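Local structure of diaminopimelate decarboxylase (Methanocaldococcus jannaschii, 1TUF) at residues S36-K41 / T406-V411; E49-W54 / D266-I271; S137-I142 / L197-V202; I339-V344 / D377-F382. The protein catalyses the pyridoxal-phosphate-dependent decarboxylation of meso-diaminopimelate to L-lysine, the last step of lysine biosynthesis by the diaminopimelate pathway, and works as a homodimer. All coordinates share one frame; numbering follows the deposited sequence.

Interaction 1. Residues S36-K41 / T406-V411; sequences SEEQIK and TSKKGV
Glu37 N, the first backbone N-H of helix 37-51, donates to Thr406 O over 3.0 Å, a fairly straight bond (157° at the hydrogen). The close-packed part surrounds this bond. Glu37 runs out over the next strand residue, its CG anti to the backbone N (chi1 180°) and the chain extended, until OE2 comes 3.1 Å from Ser407 CB; OE1 turns to His432 of the second subunit, which accounts for the polar end. Ser407 OG points back across its own turn to Gly410 O, 3.2 Å away, and that carbonyl also accepts from Ser407 N. Beside the helix start, Thr406 OG1 lies 3.6 Å from Ser36 CA, and both hydroxyls, Ser36 OG and Thr406 OG1, bond to Asp17. Toward solvent the contact thins out: Glu38 OE1 only brushes Lys408 CG at 4.0 Å, while the end of Lys408 is folded away. A long ion pair of 3.8 Å links Glu38 OE1 to Lys41 NZ. Ser36 is the N-cap, its OG accepting from Gln39 N at 3.2 Å. The arrangement is a strand-to-helix junction beside a beta hairpin with a two-residue loop (408-409): Ser36 ends strand 32-36 in a parallel bridge to Thr406, and residues 407-410 form the type I turn joining strands 402-407 and 410-415 of the mixed beta sheet.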
loop_
_atom_site.group_PDB
_atom_site.type_symbol
_atom_site.label_atom_id
_atom_site.label_comp_id
_atom_site.label_asym_id
_atom_site.label_seq_id
_atom_site.Cartn_x
_atom_site.Cartn_y
_atom_site.Cartn_z
ATOM N N SER A 36 7.326 11.657 18.222
ATOM C CA SER A 36 7.554 12.630 19.292
ATOM C C SER A 36 6.314 12.842 20.153
ATOM O O SER A 36 5.330 13.425 19.707
ATOM C CB SER A 36 7.968 13.981 18.696
ATOM O OG SER A 36 8.133 14.964 19.707
ATOM N N GLU A 37 6.365 12.383 21.394
ATOM C CA GLU A 37 5.229 12.540 22.287
ATOM C C GLU A 37 4.846 14.022 22.422
ATOM O O GLU A 37 3.674 14.389 22.282
ATOM C CB GLU A 37 5.572 11.934 23.648
ATOM C CG GLU A 37 4.467 12.034 24.672
ATOM C CD GLU A 37 4.745 11.183 25.889
ATOM O OE1 GLU A 37 4.657 9.943 25.781
ATOM O OE2 GLU A 37 5.066 11.751 26.957
ATOM N N GLU A 38 5.841 14.869 22.682
ATOM C CA GLU A 38 5.614 16.307 22.822
ATOM C C GLU A 38 4.976 16.932 21.589
ATOM O O GLU A 38 4.021 17.707 21.706
ATOM C CB GLU A 38 6.931 17.032 23.142
ATOM C CG GLU A 38 7.294 16.984 24.614
ATOM C CD GLU A 38 6.240 17.667 25.471
ATOM O OE1 GLU A 38 6.126 17.319 26.666
ATOM O OE2 GLU A 38 5.526 18.558 24.943
ATOM N N GLN A 39 5.490 16.611 20.406
ATOM C CA GLN A 39 4.903 17.187 19.204
ATOM C C GLN A 39 3.415 16.880 19.142
ATOM O O GLN A 39 2.622 17.719 18.725
ATOM C CB GLN A 39 5.587 16.671 17.939
ATOM C CG GLN A 39 5.030 17.304 16.667
ATOM C CD GLN A 39 5.242 18.813 16.624
ATOM O OE1 GLN A 39 6.378 19.297 16.569
ATOM N NE2 GLN A 39 4.140 19.568 16.654
ATOM N N ILE A 40 3.030 15.681 19.568
ATOM C CA ILE A 40 1.619 15.322 19.547
ATOM C C ILE A 40 0.838 16.190 20.534
ATOM O O ILE A 40 -0.301 16.581 20.263
ATOM C CB ILE A 40 1.414 13.840 19.888
ATOM C CG1 ILE A 40 2.129 12.976 18.839
ATOM C CG2 ILE A 40 -0.091 13.517 19.930
ATOM C CD1 ILE A 40 2.132 11.492 19.130
ATOM N N LYS A 41 1.449 16.484 21.683
ATOM C CA LYS A 41 0.797 17.316 22.692
ATOM C C LYS A 41 0.609 18.716 22.122
ATOM O O LYS A 41 -0.441 19.347 22.290
ATOM C CB LYS A 41 1.637 17.398 23.972
ATOM C CG LYS A 41 1.617 16.149 24.844
ATOM C CD LYS A 41 2.371 16.393 26.154
ATOM C CE LYS A 41 2.535 15.113 26.981
ATOM N NZ LYS A 41 3.285 15.361 28.254
ATOM N N THR A 406 9.636 9.131 21.628
ATOM C CA THR A 406 10.540 9.965 22.410
ATOM C C THR A 406 9.699 10.896 23.294
ATOM O O THR A 406 8.899 11.677 22.786
ATOM C CB THR A 406 11.492 10.821 21.496
ATOM O OG1 THR A 406 10.724 11.577 20.550
ATOM C CG2 THR A 406 12.477 9.929 20.745
ATOM N N SER A 407 9.857 10.783 24.611
ATOM C CA SER A 407 9.138 11.634 25.564
ATOM C C SER A 407 10.104 12.089 26.650
ATOM O O SER A 407 11.254 11.648 26.689
ATOM C CB SER A 407 7.976 10.874 26.215
ATOM O OG SER A 407 8.443 9.831 27.053
ATOM N N LYS A 408 9.644 12.967 27.534
ATOM C CA LYS A 408 10.505 13.447 28.609
ATOM C C LYS A 408 10.820 12.258 29.511
ATOM O O LYS A 408 11.826 12.250 30.227
ATOM C CB LYS A 408 9.812 14.553 29.417
ATOM C CG LYS A 408 9.297 15.740 28.599
ATOM C CD LYS A 408 10.394 16.454 27.794
ATOM C CE LYS A 408 11.328 17.335 28.655
ATOM N NZ LYS A 408 12.224 16.599 29.609
ATOM N N LYS A 409 9.960 11.245 29.460
ATOM C CA LYS A 409 10.150 10.046 30.271
ATOM C C LYS A 409 11.303 9.208 29.723
ATOM O O LYS A 409 11.913 8.416 30.445
ATOM C CB LYS A 409 8.867 9.204 30.288
ATOM C CG LYS A 409 8.165 9.115 31.645
ATOM C CD LYS A 409 7.376 10.377 31.988
ATOM C CE LYS A 409 6.408 10.146 33.174
ATOM N NZ LYS A 409 7.075 9.876 34.489
ATOM N N GLY A 410 11.595 9.392 28.441
ATOM C CA GLY A 410 12.666 8.649 27.805
ATOM C C GLY A 410 12.212 8.129 26.453
ATOM O O GLY A 410 11.157 8.527 25.952
ATOM N N VAL A 411 13.013 7.246 25.857
ATOM C CA VAL A 411 12.684 6.656 24.562
ATOM C C VAL A 411 12.168 5.237 24.775
ATOM O O VAL A 411 12.814 4.430 25.436
ATOM C CB VAL A 411 13.913 6.606 23.617
ATOM C CG1 VAL A 411 14.223 7.990 23.097
ATOM C CG2 VAL A 411 15.122 6.052 24.353
#

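Interaction 2. Residues E49-W54 / D266-I271; sequences EAFKRW and DLADAI
With CG of Phe51 set anti to its carbonyl carbon (chi1 -83°) and the ring turned crosswise, the phenyl face comes to lie against Ala268; Leu267, whose CG is anti to the backbone N, sends CD1 to the rim of the same ring. Ala268 CB stands 3.6 Å above the Phe51 ring, almost over its centre and 13° off the normal, a CH-pi contact. Phe51 CZ also approaches Ala268 CA at 3.4 Å, while Leu267 CD1 meets Phe51 CZ edge-on, in the ring plane, at 3.4 Å. This is helix-to-helix packing on the outside of the TIM-barrel domain: the C-terminal part of helix 37-51 and the turn after it meet helix 264-276. Phe51 touches Leu287 and Leu289 of barrel strand 286-289, Leu267 touches Leu289, and Phe62 stacks on Phe51. Next to the ring, Ala50 CB touches Ala268 CB at 4.0 Å. After the type I turn from Phe51 to Trp54, the outer edge of the contact is polar. The extended Arg53 side chain brings NH1 to Asp269 OD1 at 3.9 Å, a long salt bridge in the guanidinium plane, with the carboxylate turned 45° to it. Stronger partners lie alongside: Arg53 NE pairs with Glu57, and Asp269 OD2 with Lys265.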
loop_
_atom_site.group_PDB
_atom_site.type_symbol
_atom_site.label_atom_id
_atom_site.label_comp_id
_atom_site.label_asym_id
_atom_site.label_seq_id
_atom_site.Cartn_x
_atom_site.Cartn_y
_atom_site.Cartn_z
ATOM N N GLU A 49 -6.664 25.187 22.250
ATOM C CA GLU A 49 -6.470 26.602 22.510
ATOM C C GLU A 49 -7.148 27.466 21.453
ATOM O O GLU A 49 -7.612 28.568 21.745
ATOM C CB GLU A 49 -4.971 26.917 22.546
ATOM C CG GLU A 49 -4.619 28.295 23.075
ATOM C CD GLU A 49 -5.109 28.510 24.502
ATOM O OE1 GLU A 49 -4.811 27.658 25.377
ATOM O OE2 GLU A 49 -5.793 29.533 24.747
ATOM N N ALA A 50 -7.212 26.963 20.224
ATOM C CA ALA A 50 -7.812 27.722 19.138
ATOM C C ALA A 50 -9.324 27.593 19.048
ATOM O O ALA A 50 -9.985 28.411 18.409
ATOM C CB ALA A 50 -7.184 27.321 17.818
ATOM N N PHE A 51 -9.877 26.577 19.695
ATOM C CA PHE A 51 -11.313 26.376 19.645
ATOM C C PHE A 51 -12.023 26.602 20.975
ATOM O O PHE A 51 -13.256 26.529 21.040
ATOM C CB PHE A 51 -11.610 24.967 19.131
ATOM C CG PHE A 51 -11.596 24.852 17.633
ATOM C CD1 PHE A 51 -12.769 25.025 16.905
ATOM C CD2 PHE A 51 -10.414 24.579 16.950
ATOM C CE1 PHE A 51 -12.773 24.927 15.519
ATOM C CE2 PHE A 51 -10.403 24.478 15.560
ATOM C CZ PHE A 51 -11.587 24.653 14.843
ATOM N N LYS A 52 -11.257 26.871 22.032
ATOM C CA LYS A 52 -11.848 27.101 23.351
ATOM C C LYS A 52 -12.904 28.188 23.284
ATOM O O LYS A 52 -13.770 28.294 24.153
ATOM C CB LYS A 52 -10.778 27.496 24.374
ATOM C CG LYS A 52 -10.119 26.309 25.077
ATOM C CD LYS A 52 -9.043 26.773 26.063
ATOM C CE LYS A 52 -8.339 25.593 26.720
ATOM N NZ LYS A 52 -7.204 26.032 27.578
ATOM N N ARG A 53 -12.824 28.990 22.233
ATOM C CA ARG A 53 -13.761 30.071 22.022
ATOM C C ARG A 53 -15.189 29.554 21.837
ATOM O O ARG A 53 -16.156 30.264 22.122
ATOM C CB ARG A 53 -13.328 30.877 20.798
ATOM C CG ARG A 53 -14.251 32.020 20.446
ATOM C CD ARG A 53 -13.825 32.669 19.144
ATOM N NE ARG A 53 -14.897 33.478 18.580
ATOM C CZ ARG A 53 -14.897 33.961 17.344
ATOM N NH1 ARG A 53 -13.874 33.715 16.536
ATOM N NH2 ARG A 53 -15.927 34.681 16.912
ATOM N N TRP A 54 -15.321 28.313 21.381
ATOM C CA TRP A 54 -16.639 27.735 21.143
ATOM C C TRP A 54 -17.424 27.394 22.414
ATOM O O TRP A 54 -18.655 27.438 22.419
ATOM C CB TRP A 54 -16.509 26.489 20.257
ATOM C CG TRP A 54 -17.827 25.908 19.867
ATOM C CD1 TRP A 54 -18.399 24.777 20.358
ATOM C CD2 TRP A 54 -18.761 26.459 18.934
ATOM N NE1 TRP A 54 -19.636 24.582 19.789
ATOM C CE2 TRP A 54 -19.884 25.603 18.911
ATOM C CE3 TRP A 54 -18.760 27.594 18.114
ATOM C CZ2 TRP A 54 -20.997 25.845 18.098
ATOM C CZ3 TRP A 54 -19.863 27.835 17.307
ATOM C CH2 TRP A 54 -20.969 26.961 17.305
ATOM N N ASP A 266 -6.394 29.781 12.400
ATOM C CA ASP A 266 -7.062 30.282 11.208
ATOM C C ASP A 266 -8.319 29.460 10.904
ATOM O O ASP A 266 -9.352 30.008 10.522
ATOM C CB ASP A 266 -6.110 30.233 10.009
ATOM C CG ASP A 266 -4.791 30.936 10.278
ATOM O OD1 ASP A 266 -4.806 32.144 10.596
ATOM O OD2 ASP A 266 -3.730 30.282 10.169
ATOM N N LEU A 267 -8.227 28.145 11.082
ATOM C CA LEU A 267 -9.352 27.250 10.811
ATOM C C LEU A 267 -10.467 27.467 11.830
ATOM O O LEU A 267 -11.655 27.398 11.500
ATOM C CB LEU A 267 -8.866 25.791 10.839
ATOM C CG LEU A 267 -9.769 24.623 10.415
ATOM C CD1 LEU A 267 -10.717 24.257 11.531
ATOM C CD2 LEU A 267 -10.529 24.975 9.152
ATOM N N ALA A 268 -10.078 27.737 13.072
ATOM C CA ALA A 268 -11.049 27.968 14.136
ATOM C C ALA A 268 -11.859 29.233 13.864
ATOM O O ALA A 268 -13.091 29.218 13.906
ATOM C CB ALA A 268 -10.335 28.085 15.471
ATOM N N ASP A 269 -11.163 30.327 13.583
ATOM C CA ASP A 269 -11.836 31.581 13.311
ATOM C C ASP A 269 -12.798 31.433 12.151
ATOM O O ASP A 269 -13.951 31.862 12.234
ATOM C CB ASP A 269 -10.819 32.677 13.005
ATOM C CG ASP A 269 -9.859 32.897 14.144
ATOM O OD1 ASP A 269 -10.297 32.798 15.311
ATOM O OD2 ASP A 269 -8.668 33.172 13.882
ATOM N N ALA A 270 -12.332 30.812 11.072
ATOM C CA ALA A 270 -13.172 30.613 9.895
ATOM C C ALA A 270 -14.449 29.847 10.211
ATOM O O ALA A 270 -15.542 30.261 9.823
ATOM C CB ALA A 270 -12.391 29.886 8.813
ATOM N N ILE A 271 -14.315 28.726 10.912
ATOM C CA ILE A 271 -15.482 27.916 11.250
ATOM C C ILE A 271 -16.367 28.596 12.284
ATOM O O ILE A 271 -17.559 28.811 12.049
ATOM C CB ILE A 271 -15.060 26.522 11.792
ATOM C CG1 ILE A 271 -14.391 25.716 10.680
ATOM C CG2 ILE A 271 -16.269 25.772 12.336
ATOM C CD1 ILE A 271 -14.061 24.293 11.069
#

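Interaction 3. Residues S137-I142 / L197-V202; sequences SELILI and LEMEYV
Leu139 meets Met199 and Val202 on the outer layer of the TIM barrel, where helix 136-149 packs beside the loop that leaves helix 188-197 and leads into barrel strand 202-208. The contact is wholly apolar. Leu139 is its centre: CD2 reaches between the two loop side chains, 3.4 Å from Met199 SD and 3.9 Å from Val202 CG1, and the other branch, CD1, is 4.1 Å from the same sulfur. The leucine slants across the methionine chain but stands at about a right angle to the valine. The Met199 chain is extended at chi2 (174°) and then bends, with chi3 at 138°, so that the terminal methyl swings along the helix surface to Ile140. The first bond of the Ile140 side chain leads away from the loop, and Met199 CE lies against this residue at the exposed margin of the contact, 4.0 Å from Ile140 CA and 4.3 Å from Ile140 CG1. Further into the fold the packing passes to Ile142, which also touches Phe131 and Val133 of strand 130-133, the barrel strand that precedes the helix. Ala196, on the last turn of helix 188-197, backs both Leu139 and Val202. On another side of helix 136-149, Ser137 OG bonds to His308 of the second subunit, so that the same helix takes part in the dimer interface. On the buried side of the contact, Ile142 CG2 meets Val202 CG1 methyl to methyl at 4.4 Å.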
loop_
_atom_site.group_PDB
_atom_site.type_symbol
_atom_site.label_atom_id
_atom_site.label_comp_id
_atom_site.label_asym_id
_atom_site.label_seq_id
_atom_site.Cartn_x
_atom_site.Cartn_y
_atom_site.Cartn_z
ATOM N N SER A 137 -29.438 2.405 3.642
ATOM C CA SER A 137 -29.244 0.974 3.816
ATOM C C SER A 137 -28.556 0.740 5.151
ATOM O O SER A 137 -28.818 -0.252 5.831
ATOM C CB SER A 137 -28.368 0.412 2.696
ATOM O OG SER A 137 -28.145 -0.973 2.891
ATOM N N GLU A 138 -27.671 1.661 5.519
ATOM C CA GLU A 138 -26.950 1.566 6.779
ATOM C C GLU A 138 -27.886 1.849 7.960
ATOM O O GLU A 138 -27.834 1.158 8.977
ATOM C CB GLU A 138 -25.779 2.558 6.794
ATOM C CG GLU A 138 -24.847 2.388 7.976
ATOM C CD GLU A 138 -23.843 3.526 8.124
ATOM O OE1 GLU A 138 -23.329 4.018 7.099
ATOM O OE2 GLU A 138 -23.558 3.916 9.277
ATOM N N LEU A 139 -28.742 2.862 7.817
ATOM C CA LEU A 139 -29.689 3.245 8.866
ATOM C C LEU A 139 -30.634 2.087 9.177
ATOM O O LEU A 139 -30.855 1.740 10.337
ATOM C CB LEU A 139 -30.509 4.461 8.422
ATOM C CG LEU A 139 -30.986 5.489 9.455
ATOM C CD1 LEU A 139 -32.160 6.263 8.860
ATOM C CD2 LEU A 139 -31.418 4.817 10.741
ATOM N N ILE A 140 -31.188 1.494 8.129
ATOM C CA ILE A 140 -32.100 0.371 8.280
ATOM C C ILE A 140 -31.429 -0.792 8.997
ATOM O O ILE A 140 -32.084 -1.543 9.725
ATOM C CB ILE A 140 -32.574 -0.134 6.914
ATOM C CG1 ILE A 140 -33.439 0.935 6.240
ATOM C CG2 ILE A 140 -33.297 -1.447 7.073
ATOM C CD1 ILE A 140 -33.934 0.539 4.866
ATOM N N LEU A 141 -30.124 -0.946 8.779
ATOM C CA LEU A 141 -29.362 -2.032 9.398
ATOM C C LEU A 141 -29.119 -1.713 10.864
ATOM O O LEU A 141 -29.329 -2.560 11.735
ATOM C CB LEU A 141 -28.009 -2.216 8.701
ATOM C CG LEU A 141 -27.447 -3.642 8.654
ATOM C CD1 LEU A 141 -25.965 -3.569 8.367
ATOM C CD2 LEU A 141 -27.682 -4.365 9.961
ATOM N N ILE A 142 -28.665 -0.490 11.126
ATOM C CA ILE A 142 -28.404 -0.051 12.494
ATOM C C ILE A 142 -29.670 -0.168 13.340
ATOM O O ILE A 142 -29.656 -0.767 14.416
ATOM C CB ILE A 142 -27.920 1.405 12.529
ATOM C CG1 ILE A 142 -26.605 1.521 11.757
ATOM C CG2 ILE A 142 -27.749 1.862 13.965
ATOM C CD1 ILE A 142 -26.081 2.928 11.664
ATOM N N LEU A 197 -36.041 9.514 12.342
ATOM C CA LEU A 197 -36.910 10.046 13.385
ATOM C C LEU A 197 -38.123 9.168 13.661
ATOM O O LEU A 197 -38.674 9.200 14.761
ATOM C CB LEU A 197 -37.372 11.454 13.022
ATOM C CG LEU A 197 -36.251 12.483 13.092
ATOM C CD1 LEU A 197 -36.759 13.856 12.682
ATOM C CD2 LEU A 197 -35.693 12.503 14.508
ATOM N N GLU A 198 -38.539 8.382 12.674
ATOM C CA GLU A 198 -39.691 7.507 12.859
ATOM C C GLU A 198 -39.314 6.106 13.329
ATOM O O GLU A 198 -40.187 5.261 13.540
ATOM C CB GLU A 198 -40.502 7.406 11.563
ATOM C CG GLU A 198 -41.148 8.723 11.126
ATOM C CD GLU A 198 -41.998 9.341 12.227
ATOM O OE1 GLU A 198 -42.954 8.673 12.695
ATOM O OE2 GLU A 198 -41.699 10.495 12.626
ATOM N N MET A 199 -38.018 5.852 13.486
ATOM C CA MET A 199 -37.567 4.542 13.945
ATOM C C MET A 199 -37.466 4.559 15.461
ATOM O O MET A 199 -37.079 5.565 16.052
ATOM C CB MET A 199 -36.211 4.190 13.325
ATOM C CG MET A 199 -36.253 4.088 11.805
ATOM S SD MET A 199 -34.649 3.859 11.025
ATOM C CE MET A 199 -35.059 2.623 9.799
ATOM N N GLU A 200 -37.804 3.433 16.081
ATOM C CA GLU A 200 -37.787 3.321 17.532
ATOM C C GLU A 200 -36.459 2.943 18.173
ATOM O O GLU A 200 -36.348 2.968 19.396
ATOM C CB GLU A 200 -38.839 2.307 17.985
ATOM C CG GLU A 200 -40.270 2.703 17.692
ATOM C CD GLU A 200 -41.261 1.727 18.296
ATOM O OE1 GLU A 200 -41.286 1.605 19.544
ATOM O OE2 GLU A 200 -42.007 1.077 17.524
ATOM N N TYR A 201 -35.446 2.609 17.380
ATOM C CA TYR A 201 -34.189 2.199 17.989
ATOM C C TYR A 201 -32.961 3.024 17.622
ATOM O O TYR A 201 -31.826 2.616 17.861
ATOM C CB TYR A 201 -33.963 0.713 17.708
ATOM C CG TYR A 201 -35.229 -0.100 17.895
ATOM C CD1 TYR A 201 -36.118 -0.300 16.838
ATOM C CD2 TYR A 201 -35.567 -0.618 19.145
ATOM C CE1 TYR A 201 -37.314 -0.997 17.021
ATOM C CE2 TYR A 201 -36.756 -1.313 19.343
ATOM C CZ TYR A 201 -37.626 -1.500 18.276
ATOM O OH TYR A 201 -38.808 -2.193 18.467
ATOM N N VAL A 202 -33.202 4.200 17.060
ATOM C CA VAL A 202 -32.132 5.101 16.685
ATOM C C VAL A 202 -32.408 6.465 17.306
ATOM O O VAL A 202 -33.557 6.861 17.485
ATOM C CB VAL A 202 -32.023 5.239 15.155
ATOM C CG1 VAL A 202 -31.656 3.891 14.543
ATOM C CG2 VAL A 202 -33.336 5.738 14.585
#

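Interaction 4. Residues I339-V344 / D377-F382; sequences IINCKV and DVLAIF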
loop_
_atom_site.group_PDB
_atom_site.type_symbol
_atom_site.label_atom_id
_atom_site.label_comp_id
_atom_site.label_asym_id
_atom_site.label_seq_id
_atom_site.Cartn_x
_atom_site.Cartn_y
_atom_site.Cartn_z
ATOM N N ILE A 339 13.731 15.795 3.519
ATOM C CA ILE A 339 14.740 14.787 3.820
ATOM C C ILE A 339 16.092 15.418 4.130
ATOM O O ILE A 339 16.534 16.318 3.420
ATOM C CB ILE A 339 14.921 13.822 2.624
ATOM C CG1 ILE A 339 13.590 13.136 2.294
ATOM C CG2 ILE A 339 16.007 12.801 2.941
ATOM C CD1 ILE A 339 13.663 12.175 1.112
ATOM N N ILE A 340 16.753 14.950 5.186
ATOM C CA ILE A 340 18.065 15.487 5.545
ATOM C C ILE A 340 19.006 14.407 6.073
ATOM O O ILE A 340 18.600 13.274 6.338
ATOM C CB ILE A 340 17.976 16.557 6.646
ATOM C CG1 ILE A 340 17.475 15.903 7.931
ATOM C CG2 ILE A 340 17.081 17.706 6.216
ATOM C CD1 ILE A 340 17.544 16.798 9.135
ATOM N N ASN A 341 20.267 14.786 6.230
ATOM C CA ASN A 341 21.291 13.894 6.747
ATOM C C ASN A 341 21.408 14.236 8.231
ATOM O O ASN A 341 21.604 15.399 8.591
ATOM C CB ASN A 341 22.617 14.175 6.042
ATOM C CG ASN A 341 23.699 13.172 6.396
ATOM O OD1 ASN A 341 23.663 12.532 7.455
ATOM N ND2 ASN A 341 24.685 13.042 5.511
ATOM N N CYS A 342 21.281 13.233 9.093
ATOM C CA CYS A 342 21.365 13.460 10.531
ATOM C C CYS A 342 22.717 14.021 10.965
ATOM O O CYS A 342 22.919 14.343 12.138
ATOM C CB CYS A 342 21.074 12.158 11.277
ATOM S SG CYS A 342 19.367 11.630 11.092
ATOM N N LYS A 343 23.636 14.137 10.013
ATOM C CA LYS A 343 24.971 14.657 10.288
ATOM C C LYS A 343 25.243 15.840 9.362
ATOM O O LYS A 343 25.070 15.740 8.147
ATOM C CB LYS A 343 26.019 13.559 10.059
ATOM C CG LYS A 343 27.053 13.404 11.175
ATOM C CD LYS A 343 27.902 14.657 11.333
ATOM C CE LYS A 343 29.029 14.464 12.353
ATOM N NZ LYS A 343 28.556 14.147 13.740
ATOM N N VAL A 344 25.657 16.963 9.943
ATOM C CA VAL A 344 25.946 18.164 9.168
ATOM C C VAL A 344 27.382 18.153 8.658
ATOM O O VAL A 344 28.332 18.172 9.444
ATOM C CB VAL A 344 25.733 19.441 10.009
ATOM C CG1 VAL A 344 26.025 20.669 9.167
ATOM C CG2 VAL A 344 24.312 19.492 10.524
ATOM N N ASP A 377 25.853 6.854 6.922
ATOM C CA ASP A 377 25.068 7.964 7.439
ATOM C C ASP A 377 23.610 7.579 7.601
ATOM O O ASP A 377 23.124 6.634 6.972
ATOM C CB ASP A 377 25.149 9.189 6.525
ATOM C CG ASP A 377 26.501 9.868 6.571
ATOM O OD1 ASP A 377 27.265 9.628 7.538
ATOM O OD2 ASP A 377 26.786 10.658 5.640
ATOM N N VAL A 378 22.916 8.320 8.455
ATOM C CA VAL A 378 21.514 8.055 8.680
ATOM C C VAL A 378 20.713 9.236 8.190
ATOM O O VAL A 378 20.862 10.346 8.688
ATOM C CB VAL A 378 21.213 7.820 10.168
ATOM C CG1 VAL A 378 19.730 7.615 10.364
ATOM C CG2 VAL A 378 21.989 6.610 10.667
ATOM N N LEU A 379 19.872 9.005 7.194
ATOM C CA LEU A 379 19.054 10.078 6.675
ATOM C C LEU A 379 17.756 10.090 7.474
ATOM O O LEU A 379 17.398 9.091 8.105
ATOM C CB LEU A 379 18.768 9.859 5.184
ATOM C CG LEU A 379 19.990 9.728 4.261
ATOM C CD1 LEU A 379 19.533 9.596 2.820
ATOM C CD2 LEU A 379 20.887 10.953 4.414
ATOM N N ALA A 380 17.060 11.221 7.467
ATOM C CA ALA A 380 15.801 11.320 8.194
ATOM C C ALA A 380 14.727 11.920 7.314
ATOM O O ALA A 380 14.943 12.946 6.675
ATOM C CB ALA A 380 15.984 12.170 9.433
ATOM N N ILE A 381 13.571 11.278 7.261
ATOM C CA ILE A 381 12.491 11.819 6.462
ATOM C C ILE A 381 11.418 12.364 7.405
ATOM O O ILE A 381 10.979 11.683 8.329
ATOM C CB ILE A 381 11.921 10.752 5.502
ATOM C CG1 ILE A 381 10.729 11.318 4.742
ATOM C CG2 ILE A 381 11.513 9.532 6.264
ATOM C CD1 ILE A 381 10.290 10.439 3.584
ATOM N N PHE A 382 11.011 13.603 7.159
ATOM C CA PHE A 382 10.037 14.300 7.992
ATOM C C PHE A 382 8.559 14.012 7.725
ATOM O O PHE A 382 8.161 13.551 6.648
ATOM C CB PHE A 382 10.239 15.823 7.865
ATOM C CG PHE A 382 11.495 16.353 8.525
ATOM C CD1 PHE A 382 12.682 15.632 8.495
ATOM C CD2 PHE A 382 11.499 17.615 9.125
ATOM C CE1 PHE A 382 13.857 16.156 9.048
ATOM C CE2 PHE A 382 12.670 18.152 9.682
ATOM C CZ PHE A 382 13.847 17.421 9.642
HETATM O O HOH W 1 24.115 10.954 9.556
#
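Asp377 OD2 accepts two hydrogen bonds, one from Asn341 ND2 at 3.2 Å and one from Glu374 N, at the Asn341 end of the antiparallel pair 339-341 / 378-381 in the mixed beta sheet. With CG anti to the backbone N (chi1 -173°), the Asn341 amide is turned toward Asp377. The bond leaves in the amide plane but meets OD2 from above the carboxylate, the two planes being 55° apart; Asp371 O takes a further hydrogen bond from ND2. On the other arm of the amide, water 1 donates to Asn341 OD1 from 2.7 Å. The same water accepts from Val378 N at 3.1 Å and so bridges the two segments. Lys343 N, less surely placed, would close an Asx turn onto OD1. Along the strands Ile340 and Ala380 form a hydrogen-bonded pair, with Ala380 N to Ile340 O the shorter bond at 2.8 Å; Cys342 N adds a third backbone bond, to Val378 O. Ile339, Asn341, Leu379 and Ile381 line one face of the sheet, Leu379 CD2 lying beside Asn341 CB. The side chain of Ile381 is about 7 Å from that of Arg329, which is inferred to bind substrate. On the other face, Cys342 SG packs 3.8 Å from Ala380 CB, and Ile340 CD1 abuts the edge of the Phe382 ring, 3.7 Å from CE1.

In the fold
Interactions 2 and 3 both lie in the pyridoxal-binding TIM-barrel domain, on its outer helical layer, with centres 34 Å apart. Interactions 1 and 4 belong to the mixed beta sheet, 20 Å apart between centres; strand 378-381 of interaction 4 is followed in the chain by strand 402-407 of interaction 1. Helix 37-51 links the two regions: it starts in interaction 1 and reaches interaction 2, the two centres being 26 Å apart. Along the chain, 36-41 / 406-411 encloses the other three; interaction 3 is nested inside interaction 2, and interaction 4 follows both. Interaction 1 thus ties the late sheet strands to the entry into the barrel, and interactions 1 and 3 each also touch the second subunit.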